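Local coordinates for possible atls1-like light-inducible protein (PDB 2XCZ) that is of uncharacterised function but belongs to the macrophage migration inhibitory factor family, small alpha/beta proteins that assemble as trimers, at residues Leu3-Ala8 with Tyr59-Ser64; Ala8-Val13 with Leu42-Pro47; Lys63-Leu68 with Val102-Trp107; Glu75-Val80 with Ile95-Glu100. All blocks are in the same frame, centred on the assembly; numbering follows the deposited sequence.

Contact 1 (Leu3-Ala8 with Tyr59-Ser64); sequences LINIQA and YVEVKS
Two central strands of the four-stranded MIF-type sheet meet here: strand 3-8 runs antiparallel to strand 59-64, their axes 172° apart in direction. Leu3, Asn5 and Gln7 form hydrogen-bonded pairs with Lys63, Glu61 and Tyr59, each closed by two backbone N-H...O bonds. Between them lie the non-hydrogen-bonded pairs Ile4-Val62 and Ile6-Val60, whose side chains share one face. There CG1 of Ile4 presses on CG1 of Val60 at 3.5 Å, tighter than usual for two carbons, while its CD1 lies 3.8 Å from CG2 of Val62. Helix 72-88 covers this patch through Val80 and Ile84.

The opposite face is mixed, with Leu3 and Tyr59 beside polar side chains. ND2 of Asn5 gives a nearly straight bond (165°) to OE2 of Glu61, 2.8 Å away, using the carboxylate's anti lone pair with the acceptor in the amide plane. Glu61 reaches it because CG sits between its backbone N and carbonyl carbon (chi1 49°). OD1 of Asn5 bonds Ser41 OG, so both ends of the amide are held and its rotation is fixed. Lys63 and Leu3 run side by side, CD to CD2 4.0 Å, before the ammonium turns to Glu100. Leu3 and Asn5 also pack on Tyr59 and Gln7 of the third subunit, as expected in a MIF-fold trimer, where the sheets line the centre and the helices lie outside.

Contact 2 (Ala8-Val13 with Leu42-Pro47); sequences ASVPAV and LQCGVP
Ala8 and Cys44 meet where two parallel neighbours of the MIF-type sheet, strands 3-8 and 39-43, run out into loops. The backbone carries the tight part. N of Ala8 bonds O of Gln43 at 2.8 Å and 171°, continuing the sheet pairing by one step. O of Ala8 then accepts a longer bond from N of Val46 (3.2 Å), and N of Gly45 reaches O of Val10 at 2.8 Å. Gly45 turns the chain between these bonds with a positive phi of 69°, a conformation that favours glycine.

The loop closes round Cys44: its CB lies 3.2 Å from O of Val10 and 3.5 Å from CA of Ala12. Because SG lies beside its own backbone N (chi1 -68°), the sulfur comes near the methyls of Ala8 and Val10, CB and CG2, at 4.4 Å, a looser fit than that around CB. Val13 touches Leu42 only through the branch tips CG2 and CD2, while Leu42 is also packed against helix 16-31.

Toward solvent the packing thins. Pro11, Ala12 and Gly45 are exposed, and the CB of Pro11 points away from strand 39-43 and its following loop. OG of Ser9 bonds N of Thr57. Near Ser9 a water joins the two loops, donating to O of Ser9 at 2.6 Å and, more weakly, to O of Val46.

Contact 3 (Lys63-Leu68 with Val102-Trp107); sequences KSIGAL and VPARLW
The backbones meet at a single hydrogen bond, N of Val102 to O of Ser64 (2.8 Å, 165°), backed by a CA-H...O contact from Ile65 to O of Val102 whose angle at hydrogen is 159°; it extends the pairing of strands 58-64 and 95-101. Beyond it segment 102-107 makes a short 3-10 turn, with N of Trp107 bonded to O of Ala104, and this brings the indole back against the strand end.

The indole meets residues 63-64 edge-on: CH2 lies 3.6 Å from O of Lys63, and N of Ser64 sits in the ring plane beside CZ3. CB of Lys63 lies off the ring plane, 3.8 Å from CZ3.

Ile65 fills the angle between the turn and the indole. Its CG1, anti to the carbonyl carbon (chi1 -64°), comes to 3.6 Å from CE3 of Trp107, and CD1 reaches CB of Ala104 at 4.0 Å and CB of Trp107. OG of Ser64 instead faces its own loop and donates to O of Gly66.

Phe114 of the same chain and Tyr96 of the third subunit each meet the Trp107 ring edge-to-face, and a PEG molecule lies about 4 Å from its side chain and bonds N of Ile65. The loop between strands 95-101 and 107-109 is folded onto the end of strand 58-64, beside a neighbouring subunit of the MIF-type trimer.

Contact 4 (Glu75-Val80 with Ile95-Glu100); sequences EVSELV and IYIGFE
The ring of Phe99 meets helix 75-80 by its edge: CG1 of Val76 lies in the ring plane, 3.6 Å from CE1, and N of Ser77 is also near that plane, 4.1 Å from CZ. One face is covered from within its own strand by CG2 of Ile97, 3.5 Å above the plane and offset toward the rim. The ring brings CE1 and CZ against Val76, whose side chain slides past it in the opposite direction.

Two residues back along the strand, Ile97 makes the second point of contact, through CD1. This methyl sits in the angle between successive helical turns, 3.7 Å from both CA and OG of Ser77 and 3.8 Å from CG1 of Val80. The hydroxyl of Ser77 is committed to another partner, O of Ser112 in the second subunit, so its approach to the methyl is plain packing. Purely apolar and van der Waals contacts therefore join helix to strand, with short-segment axes 9.9 Å apart and directions 140° apart.

Helix 72-88 is the connection of a beta-alpha-beta unit between parallel strands 58-64 and 95-101, and Val62 of the former touches both Ile97 and Phe99. Val76 leans on Leu30 and Leu31 of helix 16-31 alongside, whereas Tyr96 and Ile97 pair with an antiparallel strand of the second subunit beyond the sheet edge.

How the contacts relate
From the N terminus, strand 3-8 opens contact 1 and passes through the shared Ala8 into contact 2. Contact 2 closes first, after helix 16-31, and is nested inside the larger loop that contact 1 closes at strand 58-64. Contact 3 starts on the last residues of that strand, sharing Lys63 and Ser64. Contact 4, joining helix 72-88 to strand 95-101, closes within contact 3's loop. A salt bridge from Lys63 NZ to Glu100 OE1, 2.8 Å, ties contact 1 and contact 3 to contact 4. Contacts 2 and 3 lie on opposite sides of the chain's centre, their own centres 27 Å apart, at the two ends of the sheet.

Contact 1 (Leu3-Ala8 with Tyr59-Ser64)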
loop_
_atom_site.group_PDB
_atom_site.type_symbol
_atom_site.label_atom_id
_atom_site.label_comp_id
_atom_site.label_asym_id
_atom_site.label_seq_id
_atom_site.Cartn_x
_atom_site.Cartn_y
_atom_site.Cartn_z
ATOM N N LEU A 3 -5.976 10.805 -1.812
ATOM C CA LEU A 3 -5.785 9.733 -0.845
ATOM C C LEU A 3 -4.448 9.967 -0.168
ATOM O O LEU A 3 -3.449 10.257 -0.831
ATOM C CB LEU A 3 -5.760 8.381 -1.571
ATOM C CG LEU A 3 -5.403 7.146 -0.745
ATOM C CD1 LEU A 3 -6.506 6.728 0.201
ATOM C CD2 LEU A 3 -5.053 6.007 -1.692
ATOM N N ILE A 4 -4.445 9.883 1.160
ATOM C CA ILE A 4 -3.200 9.865 1.921
ATOM C C ILE A 4 -3.226 8.769 2.998
ATOM O O ILE A 4 -3.995 8.834 3.958
ATOM C CB ILE A 4 -2.835 11.265 2.462
ATOM C CG1 ILE A 4 -1.496 11.235 3.224
ATOM C CG2 ILE A 4 -4.008 11.882 3.278
ATOM C CD1 ILE A 4 -0.875 12.622 3.415
ATOM N N ASN A 5 -2.362 7.770 2.820
ATOM C CA ASN A 5 -2.265 6.644 3.745
ATOM C C ASN A 5 -0.926 6.721 4.475
ATOM O O ASN A 5 0.126 6.748 3.836
ATOM C CB ASN A 5 -2.374 5.323 2.965
ATOM C CG ASN A 5 -3.774 5.042 2.446
ATOM O OD1 ASN A 5 -4.784 5.292 3.122
ATOM N ND2 ASN A 5 -3.835 4.476 1.244
ATOM N N ILE A 6 -0.960 6.778 5.807
ATOM C CA ILE A 6 0.272 6.878 6.592
ATOM C C ILE A 6 0.525 5.573 7.320
ATOM O O ILE A 6 -0.372 5.014 7.955
ATOM C CB ILE A 6 0.206 8.040 7.620
ATOM C CG1 ILE A 6 -0.078 9.388 6.927
ATOM C CG2 ILE A 6 1.519 8.155 8.391
ATOM C CD1 ILE A 6 -0.671 10.443 7.884
ATOM N N GLN A 7 1.755 5.091 7.220
ATOM C CA GLN A 7 2.197 3.891 7.921
ATOM C C GLN A 7 3.380 4.304 8.810
ATOM O O GLN A 7 4.439 4.709 8.311
ATOM C CB GLN A 7 2.588 2.847 6.876
ATOM C CG GLN A 7 3.277 1.601 7.377
ATOM C CD GLN A 7 4.090 0.948 6.279
ATOM O OE1 GLN A 7 5.319 1.027 6.270
ATOM N NE2 GLN A 7 3.404 0.329 5.319
ATOM N N ALA A 8 3.203 4.229 10.129
ATOM C CA ALA A 8 4.231 4.779 11.026
ATOM C C ALA A 8 4.717 3.749 12.024
ATOM O O ALA A 8 3.971 2.845 12.384
ATOM C CB ALA A 8 3.715 6.037 11.745
ATOM N N TYR A 59 6.206 5.887 6.461
ATOM C CA TYR A 59 5.973 5.878 5.010
ATOM C C TYR A 59 4.575 6.382 4.690
ATOM O O TYR A 59 3.595 5.893 5.243
ATOM C CB TYR A 59 6.145 4.485 4.389
ATOM C CG TYR A 59 5.797 4.495 2.907
ATOM C CD1 TYR A 59 6.556 5.241 2.007
ATOM C CD2 TYR A 59 4.674 3.806 2.429
ATOM C CE1 TYR A 59 6.223 5.289 0.659
ATOM C CE2 TYR A 59 4.321 3.844 1.064
ATOM C CZ TYR A 59 5.104 4.599 0.200
ATOM O OH TYR A 59 4.778 4.637 -1.142
ATOM N N VAL A 60 4.478 7.311 3.746
ATOM C CA VAL A 60 3.174 7.843 3.351
ATOM C C VAL A 60 2.932 7.573 1.876
ATOM O O VAL A 60 3.823 7.780 1.067
ATOM C CB VAL A 60 3.126 9.370 3.557
ATOM C CG1 VAL A 60 1.708 9.924 3.270
ATOM C CG2 VAL A 60 3.581 9.737 4.986
ATOM N N GLU A 61 1.732 7.124 1.521
ATOM C CA GLU A 61 1.371 7.173 0.099
ATOM C C GLU A 61 0.320 8.237 -0.164
ATOM O O GLU A 61 -0.650 8.369 0.586
ATOM C CB GLU A 61 0.975 5.825 -0.462
ATOM C CG GLU A 61 0.004 5.056 0.313
ATOM C CD GLU A 61 -0.544 3.863 -0.479
ATOM O OE1 GLU A 61 0.228 3.203 -1.234
ATOM O OE2 GLU A 61 -1.741 3.585 -0.327
ATOM N N VAL A 62 0.575 9.031 -1.197
ATOM C CA VAL A 62 -0.341 10.059 -1.620
ATOM C C VAL A 62 -0.751 9.798 -3.057
ATOM O O VAL A 62 0.103 9.594 -3.903
ATOM C CB VAL A 62 0.288 11.466 -1.521
ATOM C CG1 VAL A 62 -0.641 12.523 -2.144
ATOM C CG2 VAL A 62 0.573 11.818 -0.060
ATOM N N LYS A 63 -2.059 9.804 -3.315
ATOM C CA LYS A 63 -2.569 9.685 -4.684
ATOM C C LYS A 63 -3.575 10.787 -4.964
ATOM O O LYS A 63 -4.287 11.253 -4.081
ATOM C CB LYS A 63 -3.206 8.312 -4.946
ATOM C CG LYS A 63 -2.274 7.129 -4.732
ATOM C CD LYS A 63 -2.979 5.831 -5.096
ATOM C CE LYS A 63 -2.125 4.609 -4.776
ATOM N NZ LYS A 63 -0.734 4.683 -5.338
ATOM N N SER A 64 -3.627 11.202 -6.224
ATOM C CA SER A 64 -4.609 12.178 -6.653
ATOM C C SER A 64 -4.885 11.978 -8.129
ATOM O O SER A 64 -4.010 11.499 -8.867
ATOM C CB SER A 64 -4.068 13.597 -6.443
ATOM O OG SER A 64 -5.081 14.554 -6.702
#

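Contact 2 (Ala8-Val13 with Leu42-Pro47)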
loop_
_atom_site.group_PDB
_atom_site.type_symbol
_atom_site.label_atom_id
_atom_site.label_comp_id
_atom_site.label_asym_id
_atom_site.label_seq_id
_atom_site.Cartn_x
_atom_site.Cartn_y
_atom_site.Cartn_z
ATOM N N ALA A 8 3.203 4.229 10.129
ATOM C CA ALA A 8 4.231 4.779 11.026
ATOM C C ALA A 8 4.717 3.749 12.024
ATOM O O ALA A 8 3.971 2.845 12.384
ATOM C CB ALA A 8 3.715 6.037 11.745
ATOM N N SER A 9 5.961 3.908 12.467
ATOM C CA SER A 9 6.576 2.997 13.421
ATOM C C SER A 9 6.223 3.310 14.875
ATOM O O SER A 9 6.298 2.426 15.745
ATOM C CB SER A 9 8.097 2.981 13.247
ATOM O OG SER A 9 8.680 4.199 13.692
ATOM N N VAL A 10 5.839 4.557 15.133
ATOM C CA VAL A 10 5.532 5.005 16.507
ATOM C C VAL A 10 4.229 4.384 17.025
ATOM O O VAL A 10 3.393 3.931 16.248
ATOM C CB VAL A 10 5.450 6.546 16.614
ATOM C CG1 VAL A 10 6.763 7.194 16.209
ATOM C CG2 VAL A 10 4.290 7.087 15.789
ATOM N N PRO A 11 4.035 4.361 18.355
ATOM C CA PRO A 11 2.801 3.767 18.870
ATOM C C PRO A 11 1.533 4.522 18.457
ATOM O O PRO A 11 1.606 5.709 18.119
ATOM C CB PRO A 11 2.986 3.868 20.386
ATOM C CG PRO A 11 4.459 3.903 20.571
ATOM C CD PRO A 11 4.982 4.695 19.432
ATOM N N ALA A 12 0.389 3.845 18.489
ATOM C CA ALA A 12 -0.897 4.482 18.176
ATOM C C ALA A 12 -1.132 5.728 19.029
ATOM O O ALA A 12 -0.702 5.780 20.182
ATOM C CB ALA A 12 -2.020 3.495 18.337
ATOM N N VAL A 13 -1.776 6.743 18.456
ATOM C CA VAL A 13 -2.055 7.983 19.199
ATOM C C VAL A 13 -3.555 8.191 19.453
ATOM O O VAL A 13 -4.400 7.883 18.608
ATOM C CB VAL A 13 -1.426 9.243 18.560
ATOM C CG1 VAL A 13 0.091 9.120 18.518
ATOM C CG2 VAL A 13 -1.979 9.483 17.160
ATOM N N LEU A 42 -4.282 6.328 9.026
ATOM C CA LEU A 42 -3.095 6.276 9.876
ATOM C C LEU A 42 -2.980 4.911 10.540
ATOM O O LEU A 42 -3.806 4.537 11.394
ATOM C CB LEU A 42 -3.156 7.367 10.958
ATOM C CG LEU A 42 -2.006 7.387 11.981
ATOM C CD1 LEU A 42 -0.642 7.589 11.312
ATOM C CD2 LEU A 42 -2.267 8.446 13.058
ATOM N N GLN A 43 -1.946 4.178 10.140
ATOM C CA GLN A 43 -1.622 2.896 10.752
ATOM C C GLN A 43 -0.321 3.025 11.532
ATOM O O GLN A 43 0.772 3.126 10.949
ATOM C CB GLN A 43 -1.512 1.798 9.691
ATOM C CG GLN A 43 -1.284 0.396 10.263
ATOM C CD GLN A 43 -2.335 0.004 11.289
ATOM O OE1 GLN A 43 -3.532 0.176 11.063
ATOM N NE2 GLN A 43 -1.889 -0.523 12.425
ATOM N N CYS A 44 -0.439 3.033 12.857
ATOM C CA CYS A 44 0.732 3.107 13.722
ATOM C C CYS A 44 1.166 1.713 14.208
ATOM O O CYS A 44 0.504 0.700 13.917
ATOM C CB CYS A 44 0.441 4.018 14.921
ATOM S SG CYS A 44 0.249 5.764 14.510
ATOM N N GLY A 45 2.276 1.682 14.943
ATOM C CA GLY A 45 2.808 0.464 15.536
ATOM C C GLY A 45 3.377 -0.573 14.581
ATOM O O GLY A 45 3.517 -1.743 14.935
ATOM N N VAL A 46 3.713 -0.152 13.365
ATOM C CA VAL A 46 4.258 -1.052 12.355
ATOM C C VAL A 46 5.781 -1.166 12.507
ATOM O O VAL A 46 6.485 -0.151 12.558
ATOM C CB VAL A 46 3.943 -0.520 10.939
ATOM C CG1 VAL A 46 4.458 -1.483 9.870
ATOM C CG2 VAL A 46 2.449 -0.271 10.787
ATOM N N PRO A 47 6.295 -2.398 12.631
ATOM C CA PRO A 47 7.739 -2.575 12.640
ATOM C C PRO A 47 8.347 -2.015 11.352
ATOM O O PRO A 47 7.949 -2.403 10.235
ATOM C CB PRO A 47 7.899 -4.104 12.715
ATOM C CG PRO A 47 6.686 -4.539 13.438
ATOM C CD PRO A 47 5.593 -3.663 12.905
HETATM O O HOH W 1 7.239 0.031 15.219
#

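Contact 3 (Lys63-Leu68 with Val102-Trp107)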
loop_
_atom_site.group_PDB
_atom_site.type_symbol
_atom_site.label_atom_id
_atom_site.label_comp_id
_atom_site.label_asym_id
_atom_site.label_seq_id
_atom_site.Cartn_x
_atom_site.Cartn_y
_atom_site.Cartn_z
ATOM N N LYS A 63 -2.059 9.804 -3.315
ATOM C CA LYS A 63 -2.569 9.685 -4.684
ATOM C C LYS A 63 -3.575 10.787 -4.964
ATOM O O LYS A 63 -4.287 11.253 -4.081
ATOM C CB LYS A 63 -3.206 8.312 -4.946
ATOM C CG LYS A 63 -2.274 7.129 -4.732
ATOM C CD LYS A 63 -2.979 5.831 -5.096
ATOM C CE LYS A 63 -2.125 4.609 -4.776
ATOM N NZ LYS A 63 -0.734 4.683 -5.338
ATOM N N SER A 64 -3.627 11.202 -6.224
ATOM C CA SER A 64 -4.609 12.178 -6.653
ATOM C C SER A 64 -4.885 11.978 -8.129
ATOM O O SER A 64 -4.010 11.499 -8.867
ATOM C CB SER A 64 -4.068 13.597 -6.443
ATOM O OG SER A 64 -5.081 14.554 -6.702
ATOM N N ILE A 65 -6.105 12.323 -8.553
ATOM C CA ILE A 65 -6.392 12.456 -9.968
ATOM C C ILE A 65 -5.938 13.868 -10.338
ATOM O O ILE A 65 -6.612 14.859 -10.037
ATOM C CB ILE A 65 -7.889 12.220 -10.305
ATOM C CG1 ILE A 65 -8.309 10.783 -9.979
ATOM C CG2 ILE A 65 -8.141 12.502 -11.796
ATOM C CD1 ILE A 65 -9.819 10.567 -10.023
ATOM N N GLY A 66 -4.780 13.940 -10.975
ATOM C CA GLY A 66 -4.107 15.197 -11.240
ATOM C C GLY A 66 -3.774 15.965 -9.969
ATOM O O GLY A 66 -3.699 15.383 -8.875
ATOM N N ALA A 67 -3.553 17.269 -10.137
ATOM C CA ALA A 67 -3.277 18.213 -9.048
ATOM C C ALA A 67 -1.881 18.054 -8.440
ATOM O O ALA A 67 -1.604 18.593 -7.368
ATOM C CB ALA A 67 -4.359 18.148 -7.970
ATOM N N LEU A 68 -1.016 17.324 -9.137
ATOM C CA LEU A 68 0.342 17.077 -8.659
ATOM C C LEU A 68 1.377 17.609 -9.650
ATOM O O LEU A 68 2.459 17.048 -9.802
ATOM C CB LEU A 68 0.552 15.568 -8.375
ATOM C CG LEU A 68 -0.344 14.981 -7.270
ATOM C CD1 LEU A 68 -0.181 13.474 -7.198
ATOM C CD2 LEU A 68 -0.020 15.621 -5.914
ATOM N N VAL A 102 -3.019 9.469 -10.580
ATOM C CA VAL A 102 -3.801 8.320 -11.041
ATOM C C VAL A 102 -4.800 8.762 -12.108
ATOM O O VAL A 102 -5.528 9.733 -11.884
ATOM C CB VAL A 102 -4.603 7.692 -9.878
ATOM C CG1 VAL A 102 -5.342 6.438 -10.359
ATOM C CG2 VAL A 102 -3.681 7.341 -8.713
ATOM N N PRO A 103 -4.823 8.072 -13.269
ATOM C CA PRO A 103 -5.874 8.397 -14.234
ATOM C C PRO A 103 -7.239 8.115 -13.637
ATOM O O PRO A 103 -7.402 7.144 -12.877
ATOM C CB PRO A 103 -5.578 7.448 -15.407
ATOM C CG PRO A 103 -4.132 7.145 -15.277
ATOM C CD PRO A 103 -3.917 7.041 -13.795
ATOM N N ALA A 104 -8.212 8.973 -13.948
ATOM C CA ALA A 104 -9.553 8.862 -13.375
ATOM C C ALA A 104 -10.186 7.480 -13.593
ATOM O O ALA A 104 -10.838 6.936 -12.692
ATOM C CB ALA A 104 -10.448 9.974 -13.903
ATOM N N ARG A 105 -9.970 6.889 -14.762
ATOM C CA ARG A 105 -10.518 5.548 -15.036
ATOM C C ARG A 105 -9.884 4.422 -14.199
ATOM O O ARG A 105 -10.424 3.305 -14.144
ATOM C CB ARG A 105 -10.439 5.213 -16.527
ATOM C CG ARG A 105 -9.045 5.102 -17.107
ATOM C CD ARG A 105 -9.113 4.560 -18.545
ATOM N NE ARG A 105 -9.654 3.193 -18.600
ATOM C CZ ARG A 105 -8.926 2.087 -18.441
ATOM N NH1 ARG A 105 -7.618 2.163 -18.223
ATOM N NH2 ARG A 105 -9.510 0.901 -18.510
ATOM N N LEU A 106 -8.773 4.732 -13.530
ATOM C CA LEU A 106 -8.108 3.793 -12.607
ATOM C C LEU A 106 -8.421 4.097 -11.135
ATOM O O LEU A 106 -7.752 3.590 -10.230
ATOM C CB LEU A 106 -6.589 3.764 -12.837
ATOM C CG LEU A 106 -6.129 3.328 -14.239
ATOM C CD1 LEU A 106 -4.622 3.280 -14.345
ATOM C CD2 LEU A 106 -6.760 1.989 -14.598
ATOM N N TRP A 107 -9.449 4.914 -10.910
ATOM C CA TRP A 107 -9.842 5.307 -9.575
ATOM C C TRP A 107 -11.311 4.941 -9.368
ATOM O O TRP A 107 -12.211 5.618 -9.876
ATOM C CB TRP A 107 -9.615 6.813 -9.357
ATOM C CG TRP A 107 -9.634 7.214 -7.891
ATOM C CD1 TRP A 107 -10.625 6.964 -6.973
ATOM C CD2 TRP A 107 -8.596 7.893 -7.182
ATOM N NE1 TRP A 107 -10.263 7.454 -5.740
ATOM C CE2 TRP A 107 -9.024 8.031 -5.840
ATOM C CE3 TRP A 107 -7.339 8.385 -7.545
ATOM C CZ2 TRP A 107 -8.249 8.668 -4.864
ATOM C CZ3 TRP A 107 -6.562 9.024 -6.580
ATOM C CH2 TRP A 107 -7.022 9.150 -5.245
#

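Contact 4 (Glu75-Val80 with Ile95-Glu100)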
loop_
_atom_site.group_PDB
_atom_site.type_symbol
_atom_site.label_atom_id
_atom_site.label_comp_id
_atom_site.label_asym_id
_atom_site.label_seq_id
_atom_site.Cartn_x
_atom_site.Cartn_y
_atom_site.Cartn_z
ATOM N N GLU A 75 5.365 20.872 -2.356
ATOM C CA GLU A 75 4.485 21.535 -1.413
ATOM C C GLU A 75 3.710 20.547 -0.554
ATOM O O GLU A 75 3.513 20.786 0.637
ATOM C CB GLU A 75 3.509 22.464 -2.152
ATOM C CG GLU A 75 4.205 23.641 -2.827
ATOM C CD GLU A 75 3.325 24.365 -3.830
ATOM O OE1 GLU A 75 2.111 24.081 -3.890
ATOM O OE2 GLU A 75 3.852 25.229 -4.564
ATOM N N VAL A 76 3.260 19.448 -1.160
ATOM C CA VAL A 76 2.556 18.410 -0.400
ATOM C C VAL A 76 3.525 17.765 0.598
ATOM O O VAL A 76 3.191 17.550 1.767
ATOM C CB VAL A 76 1.890 17.340 -1.310
ATOM C CG1 VAL A 76 1.330 16.190 -0.475
ATOM C CG2 VAL A 76 0.767 17.965 -2.166
ATOM N N SER A 77 4.749 17.508 0.157
ATOM C CA SER A 77 5.733 16.917 1.052
ATOM C C SER A 77 6.016 17.847 2.240
ATOM O O SER A 77 6.105 17.398 3.377
ATOM C CB SER A 77 7.018 16.582 0.297
ATOM O OG SER A 77 7.967 16.028 1.181
ATOM N N GLU A 78 6.128 19.143 1.976
ATOM C CA GLU A 78 6.352 20.087 3.065
ATOM C C GLU A 78 5.193 20.035 4.071
ATOM O O GLU A 78 5.421 19.930 5.282
ATOM C CB GLU A 78 6.584 21.502 2.522
ATOM C CG GLU A 78 6.915 22.547 3.589
ATOM C CD GLU A 78 6.947 23.965 3.033
ATOM O OE1 GLU A 78 6.402 24.205 1.926
ATOM O OE2 GLU A 78 7.515 24.849 3.713
ATOM N N LEU A 79 3.962 20.076 3.565
ATOM C CA LEU A 79 2.769 19.974 4.406
ATOM C C LEU A 79 2.754 18.689 5.229
ATOM O O LEU A 79 2.592 18.719 6.464
ATOM C CB LEU A 79 1.491 20.060 3.553
ATOM C CG LEU A 79 0.176 19.606 4.215
ATOM C CD1 LEU A 79 -0.258 20.530 5.365
ATOM C CD2 LEU A 79 -0.922 19.471 3.153
ATOM N N VAL A 80 2.915 17.566 4.533
ATOM C CA VAL A 80 2.765 16.248 5.134
ATOM C C VAL A 80 3.872 15.959 6.149
ATOM O O VAL A 80 3.594 15.507 7.269
ATOM C CB VAL A 80 2.690 15.152 4.046
ATOM C CG1 VAL A 80 2.792 13.750 4.644
ATOM C CG2 VAL A 80 1.388 15.305 3.267
ATOM N N ILE A 95 10.953 10.531 7.019
ATOM C CA ILE A 95 9.654 10.367 6.341
ATOM C C ILE A 95 9.840 10.219 4.836
ATOM O O ILE A 95 10.531 11.030 4.211
ATOM C CB ILE A 95 8.704 11.561 6.636
ATOM C CG1 ILE A 95 8.494 11.707 8.158
ATOM C CG2 ILE A 95 7.381 11.390 5.862
ATOM C CD1 ILE A 95 7.696 12.922 8.559
ATOM N N TYR A 96 9.249 9.164 4.270
ATOM C CA TYR A 96 9.181 8.990 2.817
ATOM C C TYR A 96 7.735 9.111 2.365
ATOM O O TYR A 96 6.819 8.663 3.061
ATOM C CB TYR A 96 9.675 7.600 2.422
ATOM C CG TYR A 96 11.152 7.469 2.133
ATOM C CD1 TYR A 96 11.983 8.582 2.071
ATOM C CD2 TYR A 96 11.700 6.224 1.839
ATOM C CE1 TYR A 96 13.343 8.454 1.761
ATOM C CE2 TYR A 96 13.052 6.085 1.544
ATOM C CZ TYR A 96 13.860 7.201 1.496
ATOM O OH TYR A 96 15.202 7.085 1.179
ATOM N N ILE A 97 7.547 9.705 1.189
ATOM C CA ILE A 97 6.234 9.809 0.574
ATOM C C ILE A 97 6.285 9.290 -0.846
ATOM O O ILE A 97 7.073 9.799 -1.676
ATOM C CB ILE A 97 5.683 11.266 0.575
ATOM C CG1 ILE A 97 5.703 11.870 1.993
ATOM C CG2 ILE A 97 4.269 11.291 0.006
ATOM C CD1 ILE A 97 5.479 13.381 1.993
ATOM N N GLY A 98 5.436 8.306 -1.151
ATOM C CA GLY A 98 5.281 7.853 -2.550
ATOM C C GLY A 98 4.062 8.511 -3.169
ATOM O O GLY A 98 2.932 8.323 -2.680
ATOM N N PHE A 99 4.280 9.261 -4.254
ATOM C CA PHE A 99 3.190 9.953 -4.965
ATOM C C PHE A 99 2.765 9.203 -6.227
ATOM O O PHE A 99 3.605 8.614 -6.913
ATOM C CB PHE A 99 3.651 11.352 -5.426
ATOM C CG PHE A 99 3.823 12.346 -4.317
ATOM C CD1 PHE A 99 2.757 13.164 -3.923
ATOM C CD2 PHE A 99 5.051 12.485 -3.678
ATOM C CE1 PHE A 99 2.919 14.091 -2.923
ATOM C CE2 PHE A 99 5.237 13.421 -2.664
ATOM C CZ PHE A 99 4.166 14.225 -2.265
ATOM N N GLU A 100 1.477 9.282 -6.566
ATOM C CA GLU A 100 0.981 8.773 -7.845
ATOM C C GLU A 100 -0.117 9.712 -8.360
ATOM O O GLU A 100 -1.032 10.074 -7.621
ATOM C CB GLU A 100 0.428 7.356 -7.675
ATOM C CG GLU A 100 -0.054 6.701 -8.966
ATOM C CD GLU A 100 -0.391 5.231 -8.774
ATOM O OE1 GLU A 100 -1.337 4.913 -8.017
ATOM O OE2 GLU A 100 0.301 4.382 -9.376
#